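PDB 6NQI: Pre-mRNA splicing factor PRP8 from Cyanidioschyzon merolae, which works in the spliceosome, where the whole protein probably binds small nuclear RNAs and the pre-mRNA intron, this chain being its RNase H-like domain. Local coordinates for residues Asp5-Arg10 with Val150-Ala155; Trp29-Ser34 with Ala157-Leu162; Pro123-Arg128 with Ser138-Tyr143; Tyr143-Glu148 with Thr192-Pro197. One frame throughout, in Å; residues are numbered along the deposited sequence.

Contact 1: Asp5-Arg10 with Val150-Ala155; sequences DLWRQR and VPVWIA
Thr33 OG1, hydrogen-bonded to Leu6 O and weakly to Gln9 O, anchors the loop from which Trp7 reaches Val152 and Trp153. Trp7 stands inside a type I beta turn from Asp5 to Arg8, closed by Arg8 N to Asp5 O at 3.2 Å. With CG placed between the backbone N and the carbonyl carbon (chi1 82°), its indole lies against the start of the helix. Trp153 CB makes a CH-pi contact there, sitting 3.5 Å from the centroid of the Trp7 five-membered ring and 17° off its normal. Farther along the same indole the contact becomes edge-to-face, though well short of perpendicular: the edge of Trp153 turns to the face of Trp7, the six-membered centroids 4.9 Å apart and the planes at 57°. Val152 fills in at the base, its CG1 3.6 Å from Trp7 CB. The opposite face of Trp7 carries Arg8 CD, 3.5 Å above the plane, so the indole is held between an arginine methylene and a tryptophan. Arg8 is steered by a salt bridge from NE to Asp5 OD1 whose hydrogen bond is weak. This is a surface contact: Pro151 occupies the N-cap position of helix 152-168, and the loop packed on that helix's first turn leads directly into strand 11-21.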
# COMPACT_ATOMS: atom_id res chain seq x y z
N ASP A 5 -14.77 2.05 -7.70
CA ASP A 5 -14.48 3.24 -8.50
C ASP A 5 -13.07 3.74 -8.30
O ASP A 5 -12.74 4.85 -8.73
CB ASP A 5 -15.47 4.36 -8.18
CG ASP A 5 -16.88 3.99 -8.54
OD1 ASP A 5 -17.13 3.64 -9.72
OD2 ASP A 5 -17.72 4.02 -7.62
N LEU A 6 -12.22 2.95 -7.64
CA LEU A 6 -10.81 3.28 -7.52
C LEU A 6 -10.07 3.17 -8.85
O LEU A 6 -8.96 3.71 -8.97
CB LEU A 6 -10.16 2.36 -6.49
CG LEU A 6 -11.01 2.10 -5.25
CD1 LEU A 6 -10.51 0.83 -4.57
CD2 LEU A 6 -10.98 3.31 -4.31
N TRP A 7 -10.65 2.50 -9.86
CA TRP A 7 -10.03 2.49 -11.18
C TRP A 7 -10.27 3.78 -11.97
O TRP A 7 -9.68 3.93 -13.05
CB TRP A 7 -10.57 1.30 -12.01
CG TRP A 7 -11.93 1.59 -12.65
CD1 TRP A 7 -13.16 1.48 -12.09
CD2 TRP A 7 -12.15 2.04 -14.01
NE1 TRP A 7 -14.13 1.84 -13.00
CE2 TRP A 7 -13.53 2.19 -14.18
CE3 TRP A 7 -11.31 2.33 -15.10
CZ2 TRP A 7 -14.09 2.61 -15.39
CZ3 TRP A 7 -11.88 2.77 -16.30
CH2 TRP A 7 -13.25 2.90 -16.43
N ARG A 8 -11.10 4.70 -11.47
CA ARG A 8 -11.40 5.93 -12.20
C ARG A 8 -10.16 6.77 -12.48
O ARG A 8 -9.83 7.06 -13.63
CB ARG A 8 -12.40 6.79 -11.42
CG ARG A 8 -13.86 6.66 -11.76
CD ARG A 8 -14.33 5.25 -11.98
NE ARG A 8 -15.76 5.26 -12.30
CZ ARG A 8 -16.24 5.49 -13.52
NH1 ARG A 8 -15.41 5.75 -14.52
NH2 ARG A 8 -17.55 5.48 -13.72
N GLN A 9 -9.52 7.23 -11.42
CA GLN A 9 -8.39 8.14 -11.50
C GLN A 9 -7.16 7.53 -10.83
O GLN A 9 -7.20 6.43 -10.27
CB GLN A 9 -8.76 9.47 -10.85
CG GLN A 9 -9.45 9.29 -9.51
CD GLN A 9 -10.48 10.37 -9.27
OE1 GLN A 9 -10.60 11.32 -10.05
NE2 GLN A 9 -11.25 10.23 -8.19
N ARG A 10 -6.06 8.27 -10.90
CA ARG A 10 -4.82 7.93 -10.21
C ARG A 10 -4.97 8.39 -8.76
O ARG A 10 -4.83 9.58 -8.47
CB ARG A 10 -3.62 8.58 -10.90
CG ARG A 10 -2.21 8.08 -10.43
CD ARG A 10 -1.04 8.86 -11.08
NE ARG A 10 -0.75 8.44 -12.45
CZ ARG A 10 0.21 7.58 -12.81
NH1 ARG A 10 1.01 7.05 -11.89
NH2 ARG A 10 0.37 7.25 -14.10
N VAL A 150 -7.25 -7.91 -18.72
CA VAL A 150 -8.50 -7.46 -18.12
C VAL A 150 -8.52 -5.94 -18.19
O VAL A 150 -7.47 -5.30 -18.36
CB VAL A 150 -8.64 -7.93 -16.65
CG1 VAL A 150 -8.50 -9.44 -16.53
CG2 VAL A 150 -7.67 -7.17 -15.74
N PRO A 151 -9.70 -5.34 -18.07
CA PRO A 151 -9.77 -3.89 -17.93
C PRO A 151 -9.26 -3.47 -16.57
O PRO A 151 -9.09 -4.29 -15.66
CB PRO A 151 -11.26 -3.59 -18.11
CG PRO A 151 -11.72 -4.69 -18.99
CD PRO A 151 -10.97 -5.91 -18.56
N VAL A 152 -9.05 -2.16 -16.41
CA VAL A 152 -8.44 -1.66 -15.18
C VAL A 152 -9.33 -1.96 -13.97
O VAL A 152 -8.84 -2.31 -12.90
CB VAL A 152 -8.14 -0.16 -15.31
CG1 VAL A 152 -7.74 0.41 -13.96
CG2 VAL A 152 -7.01 0.06 -16.32
N TRP A 153 -10.65 -1.85 -14.14
CA TRP A 153 -11.52 -2.06 -12.98
C TRP A 153 -11.46 -3.51 -12.49
O TRP A 153 -11.58 -3.74 -11.28
CB TRP A 153 -12.96 -1.64 -13.28
CG TRP A 153 -13.72 -2.34 -14.39
CD1 TRP A 153 -14.48 -3.48 -14.27
CD2 TRP A 153 -13.86 -1.92 -15.76
NE1 TRP A 153 -15.07 -3.79 -15.48
CE2 TRP A 153 -14.70 -2.85 -16.40
CE3 TRP A 153 -13.35 -0.85 -16.50
CZ2 TRP A 153 -15.03 -2.74 -17.75
CZ3 TRP A 153 -13.68 -0.75 -17.83
CH2 TRP A 153 -14.51 -1.68 -18.45
N ILE A 154 -11.27 -4.48 -13.39
CA ILE A 154 -11.16 -5.88 -13.00
C ILE A 154 -9.87 -6.13 -12.23
O ILE A 154 -9.86 -6.86 -11.24
CB ILE A 154 -11.26 -6.81 -14.22
CG1 ILE A 154 -12.70 -6.85 -14.74
CG2 ILE A 154 -10.88 -8.22 -13.84
CD1 ILE A 154 -13.68 -7.35 -13.70
N ALA A 155 -8.75 -5.55 -12.69
CA ALA A 155 -7.49 -5.69 -11.98
C ALA A 155 -7.57 -5.08 -10.59
O ALA A 155 -7.12 -5.67 -9.60
CB ALA A 155 -6.37 -5.03 -12.78

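Contact 2: Trp29-Ser34 with Ala157-Leu162; sequences WIWETS and ARFLLL
Trp31 and Phe159 carry the aromatic part of this contact, joining strand 24-32 to helix 152-168. Phe159 CE2 stands 3.5 Å above the plane of the Trp31 indole, over its centre, and is also 3.5 Å from Trp31 CD2. Its neighbour Phe159 CD2 lies 3.6 Å from Trp31 CZ2, so one side of the phenyl ring, rather than its far end, does the touching. The planes are inclined by 32°, with 4.2 Å between the centroids of the Trp31 five-membered ring and the phenyl ring, a tilted overlap that is neither a parallel stack nor a T-shape. Both CG atoms lie trans to their backbone N (chi1 169° in Trp31, -174° in Phe159), which sends the two chains past each other in opposite directions until the rings overlap.

The aliphatic part is lighter. Leu160 CD1 approaches Trp31 CZ3 obliquely at 4.4 Å, while on the opposite face of the indole Thr33 CG2 stands 3.9 Å above the plane. Trp31 is therefore gripped between the helix and the residue just past its own strand.

Polar groups gather round the margin of this buried packing. Thr33 O has a hydrogen bond with Tyr143 OH, and Arg158, on the same helix as Phe159, forms salt bridges with Glu201 and Glu208. A helix laid through apolar side chains on a mixed sheet, whose first three strands each run antiparallel to the next, is characteristic of the RNase H fold.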
# COMPACT_ATOMS: atom_id res chain seq x y z
N TRP A 29 2.43 1.25 3.49
CA TRP A 29 2.04 0.90 2.13
C TRP A 29 1.40 2.07 1.40
O TRP A 29 0.57 2.78 1.98
CB TRP A 29 1.04 -0.25 2.14
CG TRP A 29 1.35 -1.31 3.11
CD1 TRP A 29 0.99 -1.36 4.42
CD2 TRP A 29 2.05 -2.52 2.84
NE1 TRP A 29 1.44 -2.52 4.99
CE2 TRP A 29 2.09 -3.25 4.03
CE3 TRP A 29 2.64 -3.06 1.69
CZ2 TRP A 29 2.71 -4.49 4.12
CZ3 TRP A 29 3.26 -4.29 1.78
CH2 TRP A 29 3.29 -4.99 2.98
N ILE A 30 1.72 2.21 0.11
CA ILE A 30 0.99 3.12 -0.78
C ILE A 30 0.60 2.37 -2.05
O ILE A 30 1.47 2.03 -2.87
CB ILE A 30 1.81 4.37 -1.15
CG1 ILE A 30 2.17 5.18 0.09
CG2 ILE A 30 1.02 5.22 -2.21
CD1 ILE A 30 2.98 6.37 -0.24
N TRP A 31 -0.70 2.16 -2.25
CA TRP A 31 -1.25 1.51 -3.44
C TRP A 31 -1.70 2.60 -4.40
O TRP A 31 -2.50 3.47 -4.04
CB TRP A 31 -2.40 0.58 -3.06
CG TRP A 31 -3.21 0.05 -4.22
CD1 TRP A 31 -2.78 -0.22 -5.48
CD2 TRP A 31 -4.62 -0.27 -4.21
NE1 TRP A 31 -3.82 -0.68 -6.27
CE2 TRP A 31 -4.96 -0.72 -5.50
CE3 TRP A 31 -5.62 -0.23 -3.23
CZ2 TRP A 31 -6.25 -1.12 -5.84
CZ3 TRP A 31 -6.91 -0.63 -3.57
CH2 TRP A 31 -7.20 -1.07 -4.86
N GLU A 32 -1.15 2.59 -5.61
CA GLU A 32 -1.58 3.48 -6.68
C GLU A 32 -2.65 2.76 -7.50
O GLU A 32 -2.33 1.87 -8.30
CB GLU A 32 -0.38 3.86 -7.54
CG GLU A 32 -0.70 4.91 -8.55
CD GLU A 32 0.54 5.52 -9.14
OE1 GLU A 32 1.14 4.91 -10.05
OE2 GLU A 32 0.94 6.59 -8.65
N THR A 33 -3.91 3.18 -7.33
CA THR A 33 -5.05 2.40 -7.83
C THR A 33 -5.06 2.27 -9.34
O THR A 33 -5.32 1.19 -9.88
CB THR A 33 -6.37 3.00 -7.36
OG1 THR A 33 -6.48 4.35 -7.84
CG2 THR A 33 -6.50 2.97 -5.83
N SER A 34 -4.83 3.37 -10.06
CA SER A 34 -4.98 3.35 -11.52
C SER A 34 -3.97 2.41 -12.17
O SER A 34 -4.27 1.78 -13.20
CB SER A 34 -4.82 4.75 -12.09
OG SER A 34 -3.48 5.18 -12.01
N ALA A 157 -10.32 -4.63 -8.78
CA ALA A 157 -11.20 -5.47 -7.97
C ALA A 157 -10.50 -6.75 -7.55
O ALA A 157 -10.72 -7.25 -6.43
CB ALA A 157 -12.48 -5.76 -8.74
N ARG A 158 -9.68 -7.32 -8.43
CA ARG A 158 -8.95 -8.54 -8.11
C ARG A 158 -7.98 -8.30 -6.97
O ARG A 158 -7.90 -9.09 -6.02
CB ARG A 158 -8.20 -9.02 -9.34
CG ARG A 158 -7.58 -10.37 -9.17
CD ARG A 158 -6.91 -10.80 -10.45
NE ARG A 158 -7.85 -11.01 -11.55
CZ ARG A 158 -7.47 -11.33 -12.78
NH1 ARG A 158 -6.18 -11.46 -13.07
NH2 ARG A 158 -8.38 -11.51 -13.73
N PHE A 159 -7.21 -7.22 -7.08
CA PHE A 159 -6.31 -6.82 -6.01
C PHE A 159 -7.08 -6.66 -4.70
O PHE A 159 -6.64 -7.15 -3.66
CB PHE A 159 -5.62 -5.53 -6.43
CG PHE A 159 -4.56 -5.05 -5.51
CD1 PHE A 159 -3.25 -5.47 -5.68
CD2 PHE A 159 -4.84 -4.14 -4.52
CE1 PHE A 159 -2.25 -5.02 -4.86
CE2 PHE A 159 -3.83 -3.68 -3.68
CZ PHE A 159 -2.54 -4.12 -3.86
N LEU A 160 -8.24 -6.01 -4.75
CA LEU A 160 -9.01 -5.79 -3.52
C LEU A 160 -9.49 -7.11 -2.91
O LEU A 160 -9.43 -7.30 -1.69
CB LEU A 160 -10.17 -4.84 -3.81
CG LEU A 160 -10.87 -4.10 -2.66
CD1 LEU A 160 -9.89 -3.35 -1.77
CD2 LEU A 160 -11.87 -3.12 -3.22
N LEU A 161 -9.96 -8.03 -3.76
CA LEU A 161 -10.40 -9.34 -3.29
C LEU A 161 -9.25 -10.10 -2.65
O LEU A 161 -9.42 -10.78 -1.63
CB LEU A 161 -10.98 -10.15 -4.46
CG LEU A 161 -11.41 -11.59 -4.13
CD1 LEU A 161 -12.47 -11.60 -3.03
CD2 LEU A 161 -11.92 -12.30 -5.37
N LEU A 162 -8.05 -9.98 -3.24
CA LEU A 162 -6.86 -10.59 -2.67
C LEU A 162 -6.56 -10.00 -1.30
O LEU A 162 -6.21 -10.74 -0.37
CB LEU A 162 -5.67 -10.40 -3.60
CG LEU A 162 -5.66 -11.38 -4.77
CD1 LEU A 162 -4.63 -10.98 -5.80
CD2 LEU A 162 -5.43 -12.80 -4.32

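Contact 3: Pro123-Arg128 with Ser138-Tyr143; sequences PEIRDR and SIWSGY
Ile125 and Trp140 come from opposite directions, and the isoleucine methyl settles over the indole face. Ile125 CD1 is 3.5 Å from the centroid of the six-membered ring and 21° off its normal, a CH-pi contact displaced toward the rim. Although the CB of Ile125 does not point at the strand, chi1 of -59° and a further bend at chi2 turn the chain round to bring CD1 over the ring. Arg128 comes in differently, at the ring edge: its CD lies 4.0 Å from Trp140 CZ2, near the indole plane. The extended chain then carries the guanidinium past the tryptophan, its plane standing 77° from that of the indole. Ser138 lies against this guanidinium, with CB 3.5 Å above one of its faces. Glu124 crosses obliquely at the neighbouring corner of the six-membered ring, CG 4.0 Å from Trp140 CH2, and its carboxylate is almost parallel to the indole. Within the strand, Trp140 NE1 donates a weak hydrogen bond to Ser138 OG (3.3 Å), which may limit rotation of the indole. A serine in place of Trp140 would probably leave a gap beneath Ile125 CD1 and deprive the Arg128 and Glu124 chains of the surface they lean on. Helix 123-130 and strand 137-141 run antiparallel, their short segment axes 12.0 Å apart. The strand lies at one margin of the sheet, where its backbone is hydrogen-bonded to strand 37-43, and Pro193 also touches Trp140.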
# COMPACT_ATOMS: atom_id res chain seq x y z
N PRO A 123 5.05 -13.69 1.57
CA PRO A 123 6.37 -14.05 2.10
C PRO A 123 7.52 -13.26 1.50
O PRO A 123 8.51 -13.00 2.20
CB PRO A 123 6.47 -15.56 1.78
CG PRO A 123 5.06 -16.01 1.61
CD PRO A 123 4.37 -14.84 0.96
N GLU A 124 7.43 -12.85 0.23
CA GLU A 124 8.49 -12.06 -0.37
C GLU A 124 8.66 -10.74 0.36
O GLU A 124 9.78 -10.30 0.63
CB GLU A 124 8.18 -11.84 -1.85
CG GLU A 124 9.32 -11.95 -2.84
CD GLU A 124 8.90 -12.75 -4.07
OE1 GLU A 124 8.03 -12.24 -4.85
OE2 GLU A 124 9.44 -13.87 -4.27
N ILE A 125 7.54 -10.09 0.69
CA ILE A 125 7.55 -8.80 1.38
C ILE A 125 8.00 -8.96 2.83
O ILE A 125 8.80 -8.18 3.35
CB ILE A 125 6.16 -8.14 1.35
CG1 ILE A 125 5.66 -7.91 -0.08
CG2 ILE A 125 6.18 -6.84 2.14
CD1 ILE A 125 6.57 -7.09 -0.90
N ARG A 126 7.41 -9.93 3.52
CA ARG A 126 7.79 -10.17 4.90
C ARG A 126 9.29 -10.44 5.01
O ARG A 126 9.97 -9.88 5.88
CB ARG A 126 6.93 -11.31 5.45
CG ARG A 126 7.15 -11.65 6.88
CD ARG A 126 6.48 -12.98 7.17
NE ARG A 126 6.94 -14.02 6.23
CZ ARG A 126 6.46 -15.25 6.19
NH1 ARG A 126 5.50 -15.64 7.03
NH2 ARG A 126 6.93 -16.11 5.30
N ASP A 127 9.82 -11.24 4.08
CA ASP A 127 11.23 -11.60 4.10
C ASP A 127 12.13 -10.43 3.73
O ASP A 127 13.20 -10.26 4.34
CB ASP A 127 11.47 -12.77 3.15
CG ASP A 127 10.93 -14.08 3.71
OD1 ASP A 127 10.60 -14.10 4.92
OD2 ASP A 127 10.85 -15.09 2.95
N ARG A 128 11.75 -9.62 2.74
CA ARG A 128 12.55 -8.43 2.47
C ARG A 128 12.47 -7.46 3.64
O ARG A 128 13.43 -6.73 3.91
CB ARG A 128 12.12 -7.76 1.18
CG ARG A 128 12.98 -6.58 0.77
CD ARG A 128 12.39 -5.93 -0.47
NE ARG A 128 13.25 -4.95 -1.13
CZ ARG A 128 13.68 -5.04 -2.38
NH1 ARG A 128 13.34 -6.09 -3.13
NH2 ARG A 128 14.45 -4.08 -2.90
N SER A 138 10.96 0.18 -1.55
CA SER A 138 10.89 -0.65 -2.74
C SER A 138 9.54 -0.44 -3.43
O SER A 138 8.56 -0.05 -2.79
CB SER A 138 11.12 -2.15 -2.42
OG SER A 138 10.43 -2.55 -1.24
N ILE A 139 9.51 -0.64 -4.74
CA ILE A 139 8.30 -0.45 -5.54
C ILE A 139 8.00 -1.73 -6.29
O ILE A 139 8.83 -2.23 -7.05
CB ILE A 139 8.44 0.74 -6.52
CG1 ILE A 139 8.67 2.04 -5.74
CG2 ILE A 139 7.21 0.87 -7.37
CD1 ILE A 139 9.06 3.22 -6.59
N TRP A 140 6.78 -2.24 -6.11
CA TRP A 140 6.30 -3.47 -6.71
C TRP A 140 5.17 -3.14 -7.67
O TRP A 140 4.57 -2.07 -7.59
CB TRP A 140 5.83 -4.46 -5.64
CG TRP A 140 6.88 -4.73 -4.59
CD1 TRP A 140 7.36 -3.85 -3.68
CD2 TRP A 140 7.59 -5.95 -4.38
NE1 TRP A 140 8.32 -4.44 -2.91
CE2 TRP A 140 8.48 -5.73 -3.32
CE3 TRP A 140 7.56 -7.21 -4.99
CZ2 TRP A 140 9.34 -6.73 -2.85
CZ3 TRP A 140 8.40 -8.20 -4.52
CH2 TRP A 140 9.28 -7.96 -3.46
N SER A 141 4.90 -4.03 -8.61
CA SER A 141 3.75 -3.85 -9.50
C SER A 141 2.62 -4.71 -8.96
O SER A 141 2.64 -5.93 -9.08
CB SER A 141 4.09 -4.18 -10.94
OG SER A 141 3.83 -5.54 -11.24
N GLY A 142 1.63 -4.08 -8.33
CA GLY A 142 0.54 -4.81 -7.72
C GLY A 142 -0.47 -5.41 -8.68
O GLY A 142 -1.28 -6.24 -8.24
N TYR A 143 -0.42 -5.07 -9.96
CA TYR A 143 -1.32 -5.64 -10.96
C TYR A 143 -0.59 -6.60 -11.89
O TYR A 143 -1.16 -6.99 -12.92
CB TYR A 143 -2.02 -4.55 -11.78
CG TYR A 143 -2.98 -3.68 -10.99
CD1 TYR A 143 -3.36 -4.04 -9.71
CD2 TYR A 143 -3.52 -2.51 -11.54
CE1 TYR A 143 -4.22 -3.26 -8.99
CE2 TYR A 143 -4.41 -1.72 -10.82
CZ TYR A 143 -4.75 -2.10 -9.55
OH TYR A 143 -5.61 -1.35 -8.80

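Contact 4: Tyr143-Glu148 with Thr192-Pro197; sequences YADWLE and TPWLWP
A type II' beta turn from Tyr143 to Trp146, in the connection between strand 137-141 and helix 152-168 of the RNase H-like domain, packs on two tryptophans of the irregular segment 192-197. Its corner residue Ala144 has a positive phi, and Trp146 N closes the turn on Tyr143 O. Ala144 lies over one face of the Trp194 indole: CA makes a CH-pi contact, 4.2 Å from the centroid of the five-membered ring and 18° off its normal, while CB is 3.9 Å from Trp194 CE3. The backbone N of Asp145 sits over this same face. The Asp145 side chain crosses obliquely at the six-membered end, its CB 3.5 Å from Trp194 CH2 and its OD2 3.6 Å from Trp194 CZ3. Its chi1 sets CG between the backbone N and the carbonyl carbon, beside the ring, and the turn about CB-CG leaves the carboxylate only 18° from the indole plane. A glycine at Asp145 would probably leave that end of Trp194 without its flanking CB and carboxylate, and the ring freer to shift. The tryptophan pair Trp146 and Trp196 is more buried than Trp194. Trp146 also meets Arg158 in a cation-pi contact and Trp204 edge to face, while Trp196 NE1 makes a weak hydrogen bond with Gly142 O. The indoles of Trp146 and Trp196 are near parallel, with planes 23° apart, but slid so far that they barely overlap; the closest approach is Trp146 CZ2 to Trp196 CD1, at 3.8 Å.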
# COMPACT_ATOMS: atom_id res chain seq x y z
N TYR A 143 -0.42 -5.07 -9.96
CA TYR A 143 -1.32 -5.64 -10.96
C TYR A 143 -0.59 -6.60 -11.89
O TYR A 143 -1.16 -6.99 -12.92
CB TYR A 143 -2.02 -4.55 -11.78
CG TYR A 143 -2.98 -3.68 -10.99
CD1 TYR A 143 -3.36 -4.04 -9.71
CD2 TYR A 143 -3.52 -2.51 -11.54
CE1 TYR A 143 -4.22 -3.26 -8.99
CE2 TYR A 143 -4.41 -1.72 -10.82
CZ TYR A 143 -4.75 -2.10 -9.55
OH TYR A 143 -5.61 -1.35 -8.80
N ALA A 144 0.65 -6.97 -11.57
CA ALA A 144 1.37 -7.97 -12.34
C ALA A 144 1.32 -7.60 -13.81
O ALA A 144 1.78 -6.52 -14.21
CB ALA A 144 0.76 -9.36 -12.13
N ASP A 145 0.70 -8.47 -14.60
CA ASP A 145 0.42 -8.27 -16.01
C ASP A 145 -1.07 -8.32 -16.29
O ASP A 145 -1.49 -8.69 -17.38
CB ASP A 145 1.12 -9.33 -16.85
CG ASP A 145 0.61 -10.74 -16.54
OD1 ASP A 145 0.50 -11.56 -17.48
OD2 ASP A 145 0.32 -11.01 -15.36
N TRP A 146 -1.90 -7.99 -15.29
CA TRP A 146 -3.34 -8.12 -15.49
C TRP A 146 -3.84 -7.16 -16.57
O TRP A 146 -4.68 -7.53 -17.41
CB TRP A 146 -4.09 -7.91 -14.18
CG TRP A 146 -3.66 -8.84 -13.09
CD1 TRP A 146 -2.92 -9.98 -13.21
CD2 TRP A 146 -3.99 -8.72 -11.70
NE1 TRP A 146 -2.75 -10.57 -11.98
CE2 TRP A 146 -3.39 -9.82 -11.03
CE3 TRP A 146 -4.72 -7.79 -10.95
CZ2 TRP A 146 -3.50 -10.02 -9.66
CZ3 TRP A 146 -4.83 -7.98 -9.58
CH2 TRP A 146 -4.22 -9.09 -8.95
N LEU A 147 -3.31 -5.93 -16.60
CA LEU A 147 -3.75 -4.96 -17.60
C LEU A 147 -3.50 -5.45 -19.03
O LEU A 147 -3.96 -4.80 -19.98
CB LEU A 147 -3.06 -3.61 -17.37
CG LEU A 147 -3.40 -2.95 -16.03
CD1 LEU A 147 -3.03 -1.47 -16.04
CD2 LEU A 147 -4.85 -3.15 -15.61
N GLU A 148 -2.81 -6.58 -19.20
CA GLU A 148 -2.71 -7.20 -20.51
C GLU A 148 -4.01 -7.85 -20.96
O GLU A 148 -4.30 -7.91 -22.16
CB GLU A 148 -1.63 -8.28 -20.48
CG GLU A 148 -0.24 -7.77 -20.38
CD GLU A 148 0.25 -7.27 -21.71
OE1 GLU A 148 0.76 -8.09 -22.51
OE2 GLU A 148 0.08 -6.04 -21.94
N THR A 192 9.35 -2.75 -10.51
CA THR A 192 9.91 -3.87 -11.27
C THR A 192 9.32 -5.22 -10.81
O THR A 192 8.61 -5.86 -11.60
CB THR A 192 11.49 -3.93 -11.20
OG1 THR A 192 12.07 -2.72 -11.71
CG2 THR A 192 12.04 -5.12 -12.00
N PRO A 193 9.56 -5.66 -9.57
CA PRO A 193 9.14 -7.02 -9.20
C PRO A 193 7.62 -7.16 -9.12
O PRO A 193 6.92 -6.25 -8.67
CB PRO A 193 9.81 -7.25 -7.83
CG PRO A 193 9.95 -5.89 -7.25
CD PRO A 193 10.16 -4.95 -8.41
N TRP A 194 7.12 -8.31 -9.58
CA TRP A 194 5.69 -8.57 -9.47
C TRP A 194 5.38 -9.09 -8.07
O TRP A 194 6.08 -9.95 -7.54
CB TRP A 194 5.19 -9.58 -10.50
CG TRP A 194 5.28 -9.15 -11.96
CD1 TRP A 194 5.87 -8.02 -12.45
CD2 TRP A 194 4.78 -9.86 -13.10
NE1 TRP A 194 5.77 -7.99 -13.82
CE2 TRP A 194 5.10 -9.11 -14.25
CE3 TRP A 194 4.09 -11.07 -13.27
CZ2 TRP A 194 4.76 -9.51 -15.54
CZ3 TRP A 194 3.75 -11.47 -14.56
CH2 TRP A 194 4.09 -10.70 -15.67
N LEU A 195 4.29 -8.60 -7.52
CA LEU A 195 3.82 -9.01 -6.22
C LEU A 195 3.17 -10.39 -6.26
O LEU A 195 3.07 -11.04 -5.21
CB LEU A 195 2.84 -7.95 -5.72
CG LEU A 195 2.29 -7.91 -4.31
CD1 LEU A 195 3.33 -7.24 -3.42
CD2 LEU A 195 0.99 -7.14 -4.31
N TRP A 196 2.68 -10.81 -7.42
CA TRP A 196 2.00 -12.08 -7.68
C TRP A 196 2.73 -12.97 -8.68
O TRP A 196 3.48 -12.47 -9.53
CB TRP A 196 0.60 -11.78 -8.22
CG TRP A 196 -0.06 -10.79 -7.38
CD1 TRP A 196 -0.27 -9.47 -7.68
CD2 TRP A 196 -0.58 -10.99 -6.07
NE1 TRP A 196 -0.91 -8.85 -6.64
CE2 TRP A 196 -1.11 -9.76 -5.64
CE3 TRP A 196 -0.66 -12.10 -5.23
CZ2 TRP A 196 -1.72 -9.61 -4.39
CZ3 TRP A 196 -1.27 -11.95 -4.00
CH2 TRP A 196 -1.79 -10.72 -3.59
N PRO A 197 2.48 -14.28 -8.64
CA PRO A 197 3.09 -15.18 -9.62
C PRO A 197 2.49 -14.99 -11.01
O PRO A 197 1.36 -14.51 -11.17
CB PRO A 197 2.75 -16.57 -9.07
CG PRO A 197 1.48 -16.36 -8.33
CD PRO A 197 1.63 -15.01 -7.69

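From the N terminus, contact 1 closes the longest loop, bringing the segment before strand 11-21 to the start of helix 152-168. Contact 2 opens inside that loop, on strand 24-32, and closes two turns later on the same helix, so the two cross; Arg10 and Glu32 join them by a salt bridge. Contact 3 is a short closure enclosed by both, tying helix 123-130 to the marginal strand 137-141. Contact 4 follows it in series, sharing Tyr143, and crosses contacts 1 and 2 on its way to the segment before helix 201-210. The bond between Tyr143 and Thr33 also ties contacts 3 and 4 to contact 2, while helix 152-168 connects contacts 1 and 2.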